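Twin-arginine translocation pathway signal protein (Burkholderia phytofirmans, PDB 2RJO) probably serves as a periplasmic sugar-binding protein, holding beta-D-galactopyranose in the cleft between its two alpha/beta lobes. Local coordinates at residues Thr92-Lys97 with Ala112-Asp117; Arg281-Cys286 with Gly319-Arg324; Pro71-Asp76 with Phe146-Ala151; Thr7-Phe12 with Leu65-Asp70. All coordinates share one frame; numbering follows the deposited sequence.

Contact 1. Residues Thr92-Lys97 with Ala112-Asp117; sequences TTIWNK and AHLSYD. With GAL (beta-D-galactopyranose), chain B.
Thr93 sits between two parallel-sheet bonds: its N donates to Ala112 O at 2.8 Å, and its O receives the N-H of Leu114. Next along, Ile94 turns to the other face of the sheet, where its side chain runs beside that of Leu114, CD1 lying 3.8 Å from Leu114 CB. Trp95 N closes the ladder on Leu114 O at 3.0 Å, and here the strand breaks in a classic gamma turn, Asn96 N bonding back to Ile94 O around the positive phi of Trp95 (71°). The indole swings out of the sheet. Its CH2 corner comes within 3.5 Å of Tyr116 CD2, the two planes inclined at 34°, while C4 of the galactose lies over one indole face, toward the rim. Asn96 ND2 gives the sugar O6 a weak bond of 3.1 Å and is held by Pro71 O. Lys97 then folds back, its CD 3.5 Å above the centre of the His113 ring, and carries NZ to Leu101 O. The chemistry thus divides: backbone bonds hold the strand ends in place, and the turn beyond them offers the sugar an aromatic face, typical of carbohydrate recognition, plus one amide.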
# COMPACT_ATOMS: atom_id res chain seq x y z
N THR A 92 0.69 0.03 15.20
CA THR A 92 0.32 0.99 14.17
C THR A 92 -0.22 0.18 13.00
O THR A 92 0.35 -0.84 12.63
CB THR A 92 1.53 1.83 13.71
OG1 THR A 92 1.81 2.83 14.69
CG2 THR A 92 1.26 2.51 12.37
N THR A 93 -1.33 0.63 12.43
CA THR A 93 -1.95 -0.06 11.30
C THR A 93 -1.72 0.67 9.99
O THR A 93 -1.64 1.89 9.96
CB THR A 93 -3.48 -0.23 11.52
OG1 THR A 93 -3.70 -1.26 12.49
CG2 THR A 93 -4.17 -0.62 10.24
N ILE A 94 -1.62 -0.09 8.90
CA ILE A 94 -1.40 0.48 7.58
C ILE A 94 -2.42 -0.09 6.59
O ILE A 94 -2.57 -1.30 6.49
CB ILE A 94 -0.00 0.13 7.03
CG1 ILE A 94 1.08 0.43 8.07
CG2 ILE A 94 0.27 0.94 5.77
CD1 ILE A 94 1.25 1.90 8.36
N TRP A 95 -3.12 0.79 5.87
CA TRP A 95 -4.07 0.37 4.85
C TRP A 95 -5.40 -0.28 5.25
O TRP A 95 -6.46 0.31 5.04
CB TRP A 95 -3.39 -0.58 3.85
CG TRP A 95 -2.35 0.04 2.92
CD1 TRP A 95 -1.07 -0.38 2.74
CD2 TRP A 95 -2.53 1.19 2.07
NE1 TRP A 95 -0.43 0.44 1.83
CE2 TRP A 95 -1.30 1.40 1.40
CE3 TRP A 95 -3.59 2.05 1.81
CZ2 TRP A 95 -1.11 2.44 0.49
CZ3 TRP A 95 -3.40 3.10 0.90
CH2 TRP A 95 -2.18 3.28 0.25
N ASN A 96 -5.34 -1.48 5.81
CA ASN A 96 -6.56 -2.23 6.14
C ASN A 96 -7.06 -2.24 7.59
O ASN A 96 -6.31 -2.52 8.52
CB ASN A 96 -6.42 -3.69 5.68
CG ASN A 96 -6.03 -3.81 4.21
OD1 ASN A 96 -6.73 -3.34 3.33
ND2 ASN A 96 -4.90 -4.46 3.96
N LYS A 97 -8.35 -1.95 7.75
CA LYS A 97 -9.00 -1.96 9.05
C LYS A 97 -10.49 -1.70 8.86
O LYS A 97 -10.90 -1.12 7.85
CB LYS A 97 -8.43 -0.88 9.97
CG LYS A 97 -8.99 0.52 9.71
CD LYS A 97 -8.60 1.48 10.82
CE LYS A 97 -9.28 2.84 10.65
NZ LYS A 97 -10.76 2.81 10.81
N ALA A 112 -1.68 4.44 15.93
CA ALA A 112 -2.22 5.11 14.77
C ALA A 112 -2.49 4.22 13.57
O ALA A 112 -2.00 3.10 13.48
CB ALA A 112 -1.30 6.27 14.35
N HIS A 113 -3.31 4.74 12.66
CA HIS A 113 -3.66 4.06 11.42
C HIS A 113 -3.18 5.02 10.33
O HIS A 113 -3.47 6.22 10.38
CB HIS A 113 -5.17 3.86 11.30
CG HIS A 113 -5.59 3.25 10.00
ND1 HIS A 113 -5.19 1.99 9.60
CD2 HIS A 113 -6.33 3.75 8.99
CE1 HIS A 113 -5.67 1.74 8.40
NE2 HIS A 113 -6.37 2.79 8.00
N LEU A 114 -2.43 4.50 9.37
CA LEU A 114 -1.94 5.33 8.28
C LEU A 114 -2.53 4.85 6.97
O LEU A 114 -2.71 3.65 6.76
CB LEU A 114 -0.41 5.26 8.19
CG LEU A 114 0.38 5.64 9.45
CD1 LEU A 114 1.85 5.56 9.10
CD2 LEU A 114 -0.00 7.03 9.93
N SER A 115 -2.83 5.78 6.07
CA SER A 115 -3.40 5.40 4.80
C SER A 115 -3.31 6.55 3.82
O SER A 115 -2.78 7.61 4.14
CB SER A 115 -4.86 4.98 4.99
OG SER A 115 -5.39 4.42 3.80
N TYR A 116 -3.81 6.31 2.62
CA TYR A 116 -3.82 7.33 1.58
C TYR A 116 -5.20 7.29 0.97
O TYR A 116 -5.90 6.28 1.08
CB TYR A 116 -2.78 7.02 0.51
CG TYR A 116 -1.36 7.09 1.00
CD1 TYR A 116 -0.53 8.14 0.63
CD2 TYR A 116 -0.82 6.08 1.79
CE1 TYR A 116 0.80 8.18 1.03
CE2 TYR A 116 0.51 6.10 2.19
CZ TYR A 116 1.32 7.16 1.81
OH TYR A 116 2.64 7.19 2.19
N ASP A 117 -5.58 8.39 0.34
CA ASP A 117 -6.88 8.52 -0.31
C ASP A 117 -6.91 7.73 -1.62
O ASP A 117 -6.60 8.26 -2.69
CB ASP A 117 -7.13 10.00 -0.60
CG ASP A 117 -8.49 10.26 -1.21
OD1 ASP A 117 -9.12 9.30 -1.71
OD2 ASP A 117 -8.92 11.43 -1.20
C1 GAL B . -0.21 -4.46 -1.37
C2 GAL B . -0.35 -3.31 -2.40
C3 GAL B . -0.50 -1.98 -1.62
C4 GAL B . -1.74 -2.06 -0.72
C5 GAL B . -1.52 -3.26 0.24
C6 GAL B . -2.73 -3.38 1.14
O1 GAL B . -0.10 -5.70 -2.09
O2 GAL B . 0.81 -3.25 -3.22
O3 GAL B . -0.66 -0.89 -2.54
O4 GAL B . -2.89 -2.31 -1.54
O5 GAL B . -1.39 -4.51 -0.51
O6 GAL B . -2.51 -4.48 2.01

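Contact 2. Residues Arg281-Cys286 with Gly319-Arg324; sequences RRESFC and GPVVYR. With SO4 (sulfate ion), chain C.
With CG set anti to its carbonyl carbon (chi1 -75°) and the chain extended beyond it, Glu283 reaches across to Tyr323, the two side chains crossing at about a right angle, and the tyrosine OH donates to Glu283 OE1 at 2.8 Å. The hydroxyl meets the carboxylate from above its plane, 38° out of it, and OE1 in turn lies at the edge of the phenol ring. Both ends have further partners: His102 ND1 bonds to Glu283 OE2, and Lys97 NZ to the tyrosine OH, so the acid sits in a small polar network. Phe285 has a chi1 of -102°, well off the staggered value, and this lays its ring under the departing chain. Val321 CA stands over the ring centre at 3.8 Å in a CH-pi contact, Val321 CG1 packs against Phe285 CD2, and Val322 CG2 reaches Phe285 CE1 at 3.4 Å.

The backbones pair for a short way as antiparallel strands. Phe285 and Gly319 form a hydrogen-bonded pair, Phe285 N to Gly319 O at 2.6 Å and Gly319 N to Phe285 O at 3.2 Å; Ser284 and Pro320 make the non-hydrogen-bonded pair beside it. Val321 N adds a bond to Glu283 O from above the carbonyl plane. Farther on, Arg324 N holds a sulfate, probably from the crystallisation liquor, by O2 at 2.8 Å, and the arginine side chain touches helix 149-163. This is a C-terminal edge strand, added antiparallel to an otherwise largely parallel sheet, in a two-lobed alpha/beta fold of the periplasmic binding protein kind.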
# COMPACT_ATOMS: atom_id res chain seq x y z
N ARG A 281 -3.91 12.93 13.25
CA ARG A 281 -2.58 12.44 13.61
C ARG A 281 -2.72 11.03 14.19
O ARG A 281 -1.73 10.35 14.45
CB ARG A 281 -1.90 13.38 14.60
CG ARG A 281 -1.54 14.70 13.94
CD ARG A 281 -0.67 15.55 14.80
NE ARG A 281 -0.10 16.64 14.02
CZ ARG A 281 0.82 17.49 14.48
NH1 ARG A 281 1.25 17.38 15.73
NH2 ARG A 281 1.32 18.41 13.68
N ARG A 282 -3.97 10.62 14.36
CA ARG A 282 -4.32 9.29 14.87
C ARG A 282 -4.73 8.40 13.70
O ARG A 282 -4.34 7.24 13.64
CB ARG A 282 -5.47 9.42 15.88
CG ARG A 282 -5.00 9.59 17.31
CD ARG A 282 -4.46 8.26 17.83
NE ARG A 282 -4.27 8.27 19.26
CZ ARG A 282 -4.43 7.22 20.06
NH1 ARG A 282 -4.79 6.05 19.58
NH2 ARG A 282 -4.20 7.35 21.36
N GLU A 283 -5.52 8.96 12.79
CA GLU A 283 -5.97 8.28 11.58
C GLU A 283 -5.65 9.28 10.48
O GLU A 283 -6.37 10.26 10.30
CB GLU A 283 -7.47 8.01 11.60
CG GLU A 283 -7.88 6.88 12.52
CD GLU A 283 -9.31 6.43 12.28
OE1 GLU A 283 -10.02 7.09 11.49
OE2 GLU A 283 -9.74 5.43 12.90
N SER A 284 -4.57 9.03 9.75
CA SER A 284 -4.12 9.96 8.72
C SER A 284 -4.11 9.48 7.28
O SER A 284 -3.86 8.31 6.99
CB SER A 284 -2.70 10.43 9.07
OG SER A 284 -2.50 10.57 10.47
N PHE A 285 -4.40 10.40 6.37
CA PHE A 285 -4.30 10.12 4.94
C PHE A 285 -2.97 10.83 4.73
O PHE A 285 -2.82 11.96 5.18
CB PHE A 285 -5.39 10.84 4.13
CG PHE A 285 -6.52 9.95 3.72
CD1 PHE A 285 -7.65 10.49 3.13
CD2 PHE A 285 -6.45 8.57 3.91
CE1 PHE A 285 -8.71 9.67 2.74
CE2 PHE A 285 -7.50 7.75 3.52
CZ PHE A 285 -8.63 8.30 2.94
N CYS A 286 -2.01 10.17 4.10
CA CYS A 286 -0.71 10.80 3.91
C CYS A 286 -0.54 11.34 2.50
O CYS A 286 -1.31 11.02 1.60
CB CYS A 286 0.40 9.80 4.22
SG CYS A 286 0.19 8.98 5.81
N GLY A 319 -4.25 14.81 5.79
CA GLY A 319 -5.49 15.05 6.49
C GLY A 319 -5.96 13.78 7.17
O GLY A 319 -5.26 12.77 7.11
N PRO A 320 -7.12 13.79 7.83
CA PRO A 320 -7.59 12.56 8.49
C PRO A 320 -8.16 11.61 7.46
O PRO A 320 -8.49 12.02 6.34
CB PRO A 320 -8.66 13.07 9.45
CG PRO A 320 -9.25 14.21 8.70
CD PRO A 320 -8.02 14.91 8.13
N VAL A 321 -8.27 10.33 7.81
CA VAL A 321 -8.84 9.38 6.87
C VAL A 321 -10.31 9.75 6.74
O VAL A 321 -10.92 10.18 7.73
CB VAL A 321 -8.72 7.92 7.37
CG1 VAL A 321 -7.25 7.58 7.63
CG2 VAL A 321 -9.55 7.74 8.63
N VAL A 322 -10.85 9.62 5.54
CA VAL A 322 -12.25 9.95 5.32
C VAL A 322 -12.97 8.68 4.91
O VAL A 322 -12.36 7.75 4.38
CB VAL A 322 -12.43 10.99 4.18
CG1 VAL A 322 -11.58 12.21 4.46
CG2 VAL A 322 -12.05 10.38 2.84
N TYR A 323 -14.28 8.64 5.17
CA TYR A 323 -15.08 7.48 4.82
C TYR A 323 -16.31 7.94 4.05
O TYR A 323 -17.03 8.82 4.52
CB TYR A 323 -15.53 6.74 6.08
CG TYR A 323 -14.43 6.42 7.07
CD1 TYR A 323 -14.09 7.32 8.08
CD2 TYR A 323 -13.79 5.18 7.05
CE1 TYR A 323 -13.12 6.99 9.05
CE2 TYR A 323 -12.83 4.84 8.00
CZ TYR A 323 -12.50 5.74 9.01
OH TYR A 323 -11.58 5.39 9.98
N ARG A 324 -16.55 7.36 2.88
CA ARG A 324 -17.70 7.72 2.08
C ARG A 324 -19.00 7.24 2.75
O ARG A 324 -19.05 6.13 3.30
CB ARG A 324 -17.58 7.11 0.68
CG ARG A 324 -16.42 7.63 -0.14
CD ARG A 324 -15.71 6.48 -0.87
NE ARG A 324 -16.57 5.76 -1.80
CZ ARG A 324 -16.49 4.45 -2.03
NH1 ARG A 324 -15.59 3.71 -1.39
NH2 ARG A 324 -17.28 3.87 -2.92
S SO4 C . -14.21 4.27 1.85
O1 SO4 C . -13.65 5.19 0.84
O2 SO4 C . -15.06 5.03 2.80
O3 SO4 C . -13.12 3.62 2.58
O4 SO4 C . -15.01 3.23 1.18

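Contact 3. Residues Pro71-Asp76 with Phe146-Ala151; sequences PNDSAD and FSNVPA. With GAL (beta-D-galactopyranose), chain B.
Asp73 and Asn148 bring the two backbones together, their CA atoms 5.8 Å apart, with no backbone-to-backbone hydrogen bond between the segments. Both residues lie just ahead of a helix: 71-76 leads into helix 74-87, whose first turn is weakly bonded, and Asn148 occupies the N-cap position of helix 149-163. Two helix starts therefore meet across a narrow seam.

The side chains do the joining. Ser74 points at the opposite segment, and its OG gives Ser147 O a weak bond of 3.3 Å while resting 3.5 Å from Val149 CG2; that methyl, set anti to its own carbonyl carbon, points back toward the serine. Asp73 swings its carboxylate toward Ser147, but OD1 and the serine OG are modelled too close for the details to be trusted. The Asn148 side chain crosses that of Asp73 at about a right angle, the amide and carboxylate planes 74° apart. Asn72 turns the other way, where its amide is bonded to Ser47 and Arg13.

On the sugar side, Pro150 CG comes within 3.4 Å of O4 of the galactose, and Asn148 is also part of the pocket wall. The Asn96 side chain, which also holds Pro71, makes a weak bond to Val149 N and so bridges the two segments. Loops from the two lobes touching beside a bound sugar are what is expected of a periplasmic binding protein whose cleft has closed on its ligand.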
# COMPACT_ATOMS: atom_id res chain seq x y z
N PRO A 71 -2.45 -5.16 7.88
CA PRO A 71 -3.37 -6.30 7.98
C PRO A 71 -3.72 -6.94 6.65
O PRO A 71 -4.10 -6.25 5.70
CB PRO A 71 -4.59 -5.69 8.67
CG PRO A 71 -3.99 -4.66 9.56
CD PRO A 71 -2.98 -4.01 8.63
N ASN A 72 -3.58 -8.26 6.59
CA ASN A 72 -3.88 -9.05 5.39
C ASN A 72 -5.29 -8.72 4.90
O ASN A 72 -5.53 -8.57 3.70
CB ASN A 72 -3.77 -10.54 5.72
CG ASN A 72 -4.04 -11.43 4.53
OD1 ASN A 72 -3.41 -11.28 3.48
ND2 ASN A 72 -4.98 -12.37 4.69
N ASP A 73 -6.23 -8.59 5.84
CA ASP A 73 -7.61 -8.25 5.53
C ASP A 73 -8.05 -7.25 6.59
O ASP A 73 -7.46 -7.18 7.67
CB ASP A 73 -8.51 -9.50 5.56
CG ASP A 73 -9.07 -9.87 4.18
OD1 ASP A 73 -9.17 -8.96 3.31
OD2 ASP A 73 -9.44 -11.06 3.96
N SER A 74 -9.09 -6.48 6.30
CA SER A 74 -9.57 -5.49 7.25
C SER A 74 -10.08 -6.08 8.57
O SER A 74 -10.06 -5.41 9.60
CB SER A 74 -10.65 -4.64 6.60
OG SER A 74 -10.17 -4.12 5.37
N ALA A 75 -10.53 -7.33 8.53
CA ALA A 75 -11.04 -7.99 9.74
C ALA A 75 -9.91 -8.28 10.72
O ALA A 75 -10.09 -8.10 11.93
CB ALA A 75 -11.74 -9.29 9.37
N ASP A 76 -8.77 -8.72 10.20
CA ASP A 76 -7.60 -9.05 11.02
C ASP A 76 -7.15 -7.92 11.93
O ASP A 76 -6.65 -8.16 13.02
CB ASP A 76 -6.43 -9.44 10.13
CG ASP A 76 -6.73 -10.64 9.26
OD1 ASP A 76 -7.18 -11.67 9.82
OD2 ASP A 76 -6.51 -10.57 8.03
N PHE A 146 -10.52 -8.22 -2.73
CA PHE A 146 -11.87 -7.68 -2.60
C PHE A 146 -12.15 -6.82 -1.36
O PHE A 146 -12.57 -5.67 -1.48
CB PHE A 146 -12.87 -8.84 -2.69
CG PHE A 146 -14.26 -8.50 -2.24
CD1 PHE A 146 -14.96 -7.45 -2.83
CD2 PHE A 146 -14.87 -9.23 -1.23
CE1 PHE A 146 -16.27 -7.13 -2.41
CE2 PHE A 146 -16.17 -8.93 -0.80
CZ PHE A 146 -16.87 -7.88 -1.38
N SER A 147 -11.92 -7.38 -0.18
CA SER A 147 -12.21 -6.67 1.06
C SER A 147 -11.22 -5.60 1.54
O SER A 147 -11.54 -4.85 2.47
CB SER A 147 -12.44 -7.69 2.18
OG SER A 147 -11.30 -8.52 2.36
N ASN A 148 -10.02 -5.53 0.95
CA ASN A 148 -9.01 -4.54 1.35
C ASN A 148 -9.49 -3.10 1.11
O ASN A 148 -10.05 -2.79 0.06
CB ASN A 148 -7.71 -4.76 0.57
CG ASN A 148 -6.84 -5.85 1.17
OD1 ASN A 148 -7.34 -6.76 1.85
ND2 ASN A 148 -5.54 -5.78 0.92
N VAL A 149 -9.26 -2.23 2.09
CA VAL A 149 -9.69 -0.84 1.97
C VAL A 149 -9.08 -0.12 0.76
O VAL A 149 -9.78 0.65 0.09
CB VAL A 149 -9.37 -0.05 3.25
CG1 VAL A 149 -9.86 1.38 3.11
CG2 VAL A 149 -10.05 -0.71 4.44
N PRO A 150 -7.79 -0.33 0.47
CA PRO A 150 -7.25 0.38 -0.70
C PRO A 150 -7.79 -0.17 -2.01
O PRO A 150 -7.96 0.57 -2.98
CB PRO A 150 -5.73 0.22 -0.54
CG PRO A 150 -5.58 -1.07 0.21
CD PRO A 150 -6.71 -0.98 1.23
N ALA A 151 -8.09 -1.46 -2.04
CA ALA A 151 -8.64 -2.08 -3.25
C ALA A 151 -10.01 -1.49 -3.56
O ALA A 151 -10.35 -1.22 -4.71
CB ALA A 151 -8.77 -3.59 -3.05
C1 GAL B . -0.21 -4.46 -1.37
C2 GAL B . -0.35 -3.31 -2.40
C3 GAL B . -0.50 -1.98 -1.62
C4 GAL B . -1.74 -2.06 -0.72
C5 GAL B . -1.52 -3.26 0.24
C6 GAL B . -2.73 -3.38 1.14
O1 GAL B . -0.10 -5.70 -2.09
O2 GAL B . 0.81 -3.25 -3.22
O3 GAL B . -0.66 -0.89 -2.54
O4 GAL B . -2.89 -2.31 -1.54
O5 GAL B . -1.39 -4.51 -0.51
O6 GAL B . -2.51 -4.48 2.01

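Contact 4. Residues Thr7-Phe12 with Leu65-Asp70; sequences TLACSF and LVLNVD. With GAL (beta-D-galactopyranose), chain B.
Leu65 CD1 is a bump that reaches onto the opposite strand: it lies 3.3 Å from Thr7 O and abuts Ala9 CB at 3.6 Å. The small alanine makes the hollow here. Leu67, the residue paired with Ala9, brings its CD1 to Ala9 CB at 3.9 Å, so that the alanine receives both leucines. Both manage this with CG anti to the backbone N (chi1 166° and 178°) and a bent second torsion that tips CD1 over the first strand. Helix 47-60 covers this face through Leu57 and Ile54. Farther along, Ser11 CB and Val69 CG2 press together at 3.5 Å, tighter than usual for two carbons.

Strands 7-12 and 65-69 run parallel, in register from Thr7 with Leu65 to Ser11 with Val69. Strand 7-12 lies between 38-42 and 65-69; the chain goes from 7-12 through helix 18-34 to 38-42, then crosses over through helix 47-60 to 65-69, two beta-alpha-beta units, as in the Rossmann-like lobes of periplasmic binding proteins. The ladder alternates from Val66 N on Thr7 O to Asp70 N on Ser11 O, at 3.0 Å.

On the reverse face, Leu8 CD2 nestles against Val66 CB at 3.5 Å, the two side chains pointing the same way, and helix 18-34 lies over Leu8 and Cys10. At the carboxyl end, a water bridges Ser11 OG and Asp70 O, while Asp70 OD1 accepts a bond from the galactose O6 at 2.8 Å and OD2 is held by Tyr20 OH.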
# COMPACT_ATOMS: atom_id res chain seq x y z
N THR A 7 11.23 -4.88 21.44
CA THR A 7 11.38 -5.52 20.13
C THR A 7 10.55 -4.76 19.11
O THR A 7 9.44 -4.31 19.39
CB THR A 7 10.93 -7.00 20.17
OG1 THR A 7 11.78 -7.74 21.05
CG2 THR A 7 11.02 -7.63 18.79
N LEU A 8 11.10 -4.58 17.92
CA LEU A 8 10.36 -3.91 16.86
C LEU A 8 9.99 -5.00 15.86
O LEU A 8 10.84 -5.80 15.46
CB LEU A 8 11.23 -2.83 16.20
CG LEU A 8 11.69 -1.67 17.09
CD1 LEU A 8 12.54 -0.71 16.29
CD2 LEU A 8 10.48 -0.95 17.67
N ALA A 9 8.72 -5.05 15.47
CA ALA A 9 8.27 -6.05 14.51
C ALA A 9 7.42 -5.44 13.41
O ALA A 9 6.73 -4.44 13.62
CB ALA A 9 7.48 -7.13 15.21
N CYS A 10 7.50 -6.03 12.22
CA CYS A 10 6.74 -5.55 11.08
C CYS A 10 6.04 -6.72 10.39
O CYS A 10 6.68 -7.68 9.95
CB CYS A 10 7.67 -4.84 10.10
SG CYS A 10 6.83 -4.02 8.73
N SER A 11 4.71 -6.65 10.31
CA SER A 11 3.92 -7.70 9.69
C SER A 11 3.31 -7.28 8.36
O SER A 11 2.68 -6.22 8.26
CB SER A 11 2.79 -8.15 10.63
OG SER A 11 1.94 -9.08 9.97
N PHE A 12 3.48 -8.12 7.35
CA PHE A 12 2.95 -7.84 6.03
C PHE A 12 2.71 -9.12 5.22
O PHE A 12 3.14 -10.21 5.60
CB PHE A 12 3.87 -6.88 5.28
CG PHE A 12 5.30 -7.29 5.30
CD1 PHE A 12 5.82 -8.09 4.29
CD2 PHE A 12 6.13 -6.89 6.34
CE1 PHE A 12 7.17 -8.49 4.31
CE2 PHE A 12 7.48 -7.28 6.38
CZ PHE A 12 7.99 -8.09 5.36
N LEU A 65 6.77 -4.94 23.01
CA LEU A 65 6.87 -4.94 21.56
C LEU A 65 6.18 -3.75 20.88
O LEU A 65 5.17 -3.24 21.37
CB LEU A 65 6.29 -6.26 21.03
CG LEU A 65 5.94 -6.44 19.55
CD1 LEU A 65 7.20 -6.62 18.72
CD2 LEU A 65 5.04 -7.66 19.39
N VAL A 66 6.74 -3.33 19.76
CA VAL A 66 6.18 -2.24 18.96
C VAL A 66 5.97 -2.81 17.56
O VAL A 66 6.92 -3.13 16.85
CB VAL A 66 7.14 -1.04 18.86
CG1 VAL A 66 6.57 0.01 17.91
CG2 VAL A 66 7.35 -0.43 20.24
N LEU A 67 4.70 -2.94 17.18
CA LEU A 67 4.33 -3.51 15.90
C LEU A 67 3.79 -2.54 14.85
O LEU A 67 2.94 -1.70 15.16
CB LEU A 67 3.30 -4.61 16.13
CG LEU A 67 2.75 -5.31 14.90
CD1 LEU A 67 3.86 -6.12 14.26
CD2 LEU A 67 1.59 -6.20 15.28
N ASN A 68 4.30 -2.65 13.63
CA ASN A 68 3.84 -1.83 12.51
C ASN A 68 3.30 -2.85 11.52
O ASN A 68 4.08 -3.51 10.83
CB ASN A 68 4.99 -1.04 11.88
CG ASN A 68 4.52 -0.15 10.74
OD1 ASN A 68 3.34 0.17 10.65
ND2 ASN A 68 5.44 0.26 9.87
N VAL A 69 1.98 -2.97 11.44
CA VAL A 69 1.37 -3.98 10.58
C VAL A 69 0.40 -3.52 9.49
O VAL A 69 -0.40 -2.60 9.68
CB VAL A 69 0.63 -5.04 11.45
CG1 VAL A 69 -0.43 -4.35 12.32
CG2 VAL A 69 -0.01 -6.10 10.58
N ASP A 70 0.48 -4.21 8.36
CA ASP A 70 -0.37 -4.00 7.19
C ASP A 70 -1.27 -5.25 7.24
O ASP A 70 -0.89 -6.30 6.72
CB ASP A 70 0.49 -4.00 5.92
CG ASP A 70 -0.32 -3.79 4.64
OD1 ASP A 70 -1.52 -4.13 4.60
OD2 ASP A 70 0.26 -3.27 3.66
C1 GAL B . -0.21 -4.46 -1.37
C2 GAL B . -0.35 -3.31 -2.40
C3 GAL B . -0.50 -1.98 -1.62
C4 GAL B . -1.74 -2.06 -0.72
C5 GAL B . -1.52 -3.26 0.24
C6 GAL B . -2.73 -3.38 1.14
O1 GAL B . -0.10 -5.70 -2.09
O2 GAL B . 0.81 -3.25 -3.22
O3 GAL B . -0.66 -0.89 -2.54
O4 GAL B . -2.89 -2.31 -1.54
O5 GAL B . -1.39 -4.51 -0.51
O6 GAL B . -2.51 -4.48 2.01
O HOH W 1 -0.13 -8.57 8.20

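Contacts 1, 2 and 4 belong to one mixed sheet. Strand 90-94 of contact 1 lies beside strand 65-69 of contact 4, and strand 110-115 beside strand 283-291 of contact 2. Contacts 1 and 4 are buried, parallel and laddered by backbone bonds; contact 2 is partly buried and antiparallel, with a carboxylate-phenol bond added beyond the strand pairing. Contact 3 differs from all of these: a surface meeting of loops and helix starts, polar and weakly bonded, between the two lobes. It adjoins contact 4 in sequence and is bonded to contact 1 through Asn96. Contacts 1, 3 and 4 all touch the galactose; contact 2 stands back from it.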